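Macromomycin (Streptomyces macromomyceticus, PDB 2MCM) binds non-covalently the cytotoxic, DNA-cleaving chromophore of the antibiotic auromomycin, of which it is the apoprotein. Local coordinates at residues A1-A9 with V18-T26. Numbering follows the deposited sequence.
Sequences APGVTVTPA and VTVSATGLT
V4, V6, V20 and A22 share one face of an antiparallel pair of strands, and their methyls form its apolar centre. CG2 of V4 lies obliquely across V20 and meets V20 CG1 at 3.4 Å, a closeness that is doubtful because V4 has two conformers; A22, directly across from V4, brings CB to 4.2 Å from V4 CG2. Two residues on, V6 holds CG1 anti to the backbone N (chi1 177°), which extends that methyl diagonally to V18 CG2 at 3.8 Å. L97 and A95 of strand 93-98 pack on this face from the larger sheet, as in the immunoglobulin-like beta-sandwich of the neocarzinostatin family, where strands 3-7 and 16-23 form a hairpin, 3-7 at the edge of the three-stranded sheet and 16-23 at its centre.

Between the strands, G3–T23, T5–S21 and T7–T19 are hydrogen-bonded pairs, each closed by two N-H...O bonds; that from S21 N to T5 O is nearly straight (2.9 Å, 177°). The face of T5, T7, T19, S21 and T23 carries hydroxyls; beside T7–T19 a water donates to backbone T7 O and also hydrogen-bonds to T19 OG1, while another similarly joins A1 O to T23 OG1. Past the G3–T23 pair, G24 turns with positive phi, and its O takes A1 N on an in-plane lone pair at 2.8 Å.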
ATOM      1  N   ALA A   1      10.015 -13.679   6.742  1.00 27.79           N
ATOM      2  CA  ALA A   1      10.162 -12.348   7.428  1.00 28.40           C
ATOM      3  C   ALA A   1       9.899 -11.203   6.455  1.00 26.68           C
ATOM      4  O   ALA A   1      10.886 -10.821   5.767  1.00 27.64           O
ATOM      5  CB  ALA A   1      11.674 -12.288   7.845  1.00 28.21           C
ATOM      6  N   PRO A   2       8.713 -10.625   6.434  1.00 24.92           N
ATOM      7  CA  PRO A   2       8.418  -9.587   5.441  1.00 22.99           C
ATOM      8  C   PRO A   2       9.254  -8.349   5.469  1.00 21.52           C
ATOM      9  O   PRO A   2       9.483  -7.719   6.511  1.00 22.82           O
ATOM     10  CB  PRO A   2       6.925  -9.265   5.551  1.00 23.06           C
ATOM     11  CG  PRO A   2       6.360 -10.342   6.410  1.00 24.81           C
ATOM     12  CD  PRO A   2       7.505 -10.998   7.159  1.00 25.35           C
ATOM     13  N   GLY A   3       9.655  -7.933   4.252  1.00 17.62           N
ATOM     14  CA  GLY A   3      10.415  -6.676   4.113  1.00 17.11           C
ATOM     15  C   GLY A   3       9.891  -6.078   2.746  1.00 15.23           C
ATOM     16  O   GLY A   3       9.569  -6.898   1.882  1.00 14.95           O
ATOM     17  N   VAL A   4       9.881  -4.777   2.724  1.00 14.36           N
ATOM     18  CA  VAL A   4       9.384  -4.172   1.441  1.00 14.64           C
ATOM     19  C   VAL A   4      10.283  -2.962   1.133  1.00 15.63           C
ATOM     20  O   VAL A   4      10.787  -2.285   2.052  1.00 14.57           O
ATOM     21  CB  VAL A   4       7.926  -3.696   1.627  1.00 15.61           C
ATOM     22  CG1 VAL A   4       7.869  -2.395   2.414  0.75 15.94           C
ATOM     23  CG2 VAL A   4       7.240  -3.532   0.264  0.75 15.94           C
ATOM     24  N   THR A   5      10.419  -2.690  -0.128  1.00 13.34           N
ATOM     25  CA  THR A   5      11.128  -1.512  -0.621  1.00 14.01           C
ATOM     26  C   THR A   5      10.173  -0.894  -1.684  1.00 12.96           C
ATOM     27  O   THR A   5       9.556  -1.679  -2.404  1.00 13.83           O
ATOM     28  CB  THR A   5      12.467  -1.999  -1.308  1.00 15.85           C
ATOM     29  OG1 THR A   5      13.189  -0.693  -1.402  0.50 17.12           O
ATOM     30  CG2 THR A   5      12.331  -2.656  -2.634  0.50 14.97           C
ATOM     31  N   VAL A   6      10.004   0.380  -1.638  1.00 11.00           N
ATOM     32  CA  VAL A   6       9.152   1.114  -2.643  1.00 11.23           C
ATOM     33  C   VAL A   6      10.095   2.051  -3.390  1.00 14.04           C
ATOM     34  O   VAL A   6      10.788   2.839  -2.729  1.00 13.34           O
ATOM     35  CB  VAL A   6       8.061   1.845  -1.938  1.00 11.32           C
ATOM     36  CG1 VAL A   6       7.193   2.693  -2.916  1.00 12.37           C
ATOM     37  CG2 VAL A   6       7.129   0.966  -1.108  1.00 12.09           C
ATOM     38  N   THR A   7      10.093   1.917  -4.730  1.00 12.87           N
ATOM     39  CA  THR A   7      11.015   2.779  -5.501  1.00 15.71           C
ATOM     40  C   THR A   7      10.329   3.458  -6.674  1.00 14.63           C
ATOM     41  O   THR A   7       9.697   2.726  -7.433  1.00 15.00           O
ATOM     42  CB  THR A   7      12.096   1.799  -6.165  1.00 17.79           C
ATOM     43  OG1 THR A   7      12.724   1.058  -5.090  1.00 20.73           O
ATOM     44  CG2 THR A   7      13.105   2.625  -6.964  1.00 20.09           C
ATOM     45  N   PRO A   8      10.398   4.754  -6.793  1.00 13.61           N
ATOM     46  CA  PRO A   8      11.029   5.676  -5.851  1.00 12.03           C
ATOM     47  C   PRO A   8      10.037   5.845  -4.673  1.00 12.45           C
ATOM     48  O   PRO A   8       8.865   5.410  -4.777  1.00 11.24           O
ATOM     49  CB  PRO A   8      11.118   7.019  -6.591  1.00 14.85           C
ATOM     50  CG  PRO A   8      10.247   6.903  -7.791  1.00 15.48           C
ATOM     51  CD  PRO A   8       9.772   5.455  -7.951  1.00 14.54           C
ATOM     52  N   ALA A   9      10.497   6.450  -3.578  1.00 12.65           N
ATOM     53  CA  ALA A   9       9.553   6.639  -2.436  1.00 12.17           C
ATOM     54  C   ALA A   9       9.431   8.085  -2.014  1.00 12.76           C
ATOM     55  O   ALA A   9       8.577   8.386  -1.149  1.00 14.39           O
ATOM     56  CB  ALA A   9      10.083   5.836  -1.220  1.00 14.15           C
ATOM     57  N   VAL A  18       4.889   3.461  -8.910  1.00  9.94           N
ATOM     58  CA  VAL A  18       6.126   3.099  -8.125  1.00 10.80           C
ATOM     59  C   VAL A  18       6.240   1.579  -8.161  1.00  9.15           C
ATOM     60  O   VAL A  18       5.228   0.908  -8.547  1.00 10.31           O
ATOM     61  CB  VAL A  18       6.014   3.627  -6.696  1.00 10.34           C
ATOM     62  CG1 VAL A  18       5.905   5.141  -6.584  1.00 12.46           C
ATOM     63  CG2 VAL A  18       4.900   2.970  -5.902  1.00 11.71           C
ATOM     64  N   THR A  19       7.370   1.010  -7.818  1.00 10.08           N
ATOM     65  CA  THR A  19       7.485  -0.442  -7.813  1.00 10.85           C
ATOM     66  C   THR A  19       7.563  -0.893  -6.312  1.00 10.44           C
ATOM     67  O   THR A  19       8.417  -0.277  -5.644  1.00 11.05           O
ATOM     68  CB  THR A  19       8.784  -0.901  -8.555  1.00 13.33           C
ATOM     69  OG1 THR A  19       8.625  -0.435  -9.952  1.00 15.64           O
ATOM     70  CG2 THR A  19       9.041  -2.416  -8.446  1.00 13.77           C
ATOM     71  N   VAL A  20       6.736  -1.797  -5.976  1.00 10.07           N
ATOM     72  CA  VAL A  20       6.769  -2.339  -4.563  1.00 10.05           C
ATOM     73  C   VAL A  20       7.472  -3.673  -4.646  1.00 10.51           C
ATOM     74  O   VAL A  20       6.964  -4.573  -5.350  1.00 11.99           O
ATOM     75  CB  VAL A  20       5.354  -2.484  -4.036  1.00 11.26           C
ATOM     76  CG1 VAL A  20       5.365  -3.082  -2.592  1.00 12.27           C
ATOM     77  CG2 VAL A  20       4.574  -1.194  -4.039  1.00 11.76           C
ATOM     78  N   SER A  21       8.585  -3.888  -4.003  1.00 10.78           N
ATOM     79  CA  SER A  21       9.345  -5.141  -3.996  1.00 12.49           C
ATOM     80  C   SER A  21       9.356  -5.685  -2.541  1.00 12.59           C
ATOM     81  O   SER A  21       9.805  -4.942  -1.653  1.00 13.48           O
ATOM     82  CB  SER A  21      10.811  -5.052  -4.371  1.00 16.17           C
ATOM     83  OG  SER A  21      10.886  -4.404  -5.632  1.00 22.21           O
ATOM     84  N   ALA A  22       8.847  -6.894  -2.476  1.00 10.83           N
ATOM     85  CA  ALA A  22       8.801  -7.490  -1.092  1.00 11.87           C
ATOM     86  C   ALA A  22       9.469  -8.821  -1.120  1.00 11.73           C
ATOM     87  O   ALA A  22       9.530  -9.555  -2.115  1.00 12.68           O
ATOM     88  CB  ALA A  22       7.338  -7.570  -0.689  1.00 11.64           C
ATOM     89  N   THR A  23      10.039  -9.174   0.054  1.00 12.39           N
ATOM     90  CA  THR A  23      10.716 -10.451   0.216  1.00 13.03           C
ATOM     91  C   THR A  23      10.353 -11.041   1.610  1.00 11.99           C
ATOM     92  O   THR A  23       9.767 -10.327   2.396  1.00 11.79           O
ATOM     93  CB  THR A  23      12.306 -10.290   0.181  1.00 14.38           C
ATOM     94  OG1 THR A  23      12.586  -9.331   1.218  1.00 16.89           O
ATOM     95  CG2 THR A  23      12.752  -9.847  -1.231  1.00 16.59           C
ATOM     96  N   GLY A  24      10.651 -12.328   1.713  1.00 13.06           N
ATOM     97  CA  GLY A  24      10.400 -12.979   3.053  1.00 13.49           C
ATOM     98  C   GLY A  24       8.943 -13.272   3.233  1.00 13.28           C
ATOM     99  O   GLY A  24       8.500 -13.402   4.413  1.00 15.55           O
ATOM    100  N   LEU A  25       8.120 -13.360   2.173  1.00 12.84           N
ATOM    101  CA  LEU A  25       6.704 -13.649   2.343  1.00 12.47           C
ATOM    102  C   LEU A  25       6.458 -15.155   2.281  1.00 12.93           C
ATOM    103  O   LEU A  25       7.383 -15.977   2.034  1.00 14.02           O
ATOM    104  CB  LEU A  25       5.954 -12.990   1.092  1.00 11.80           C
ATOM    105  CG  LEU A  25       6.248 -11.506   0.927  1.00 11.95           C
ATOM    106  CD1 LEU A  25       5.486 -10.984  -0.336  1.00 13.95           C
ATOM    107  CD2 LEU A  25       5.864 -10.710   2.141  1.00 13.67           C
ATOM    108  N   THR A  26       5.193 -15.511   2.446  1.00 12.73           N
ATOM    109  CA  THR A  26       4.844 -16.954   2.400  1.00 13.81           C
ATOM    110  C   THR A  26       4.401 -17.386   1.029  1.00 13.45           C
ATOM    111  O   THR A  26       3.394 -16.750   0.583  1.00 15.00           O
ATOM    112  CB  THR A  26       3.687 -17.181   3.435  1.00 15.36           C
ATOM    113  OG1 THR A  26       4.205 -16.718   4.726  1.00 17.17           O
ATOM    114  CG2 THR A  26       3.207 -18.623   3.458  1.00 16.26           C
TER
HETATM  115  O   HOH W   1      13.032  -9.852   3.813  1.00 32.75           O
HETATM  116  O   HOH W   2       9.769   2.149 -10.240  1.00 27.75           O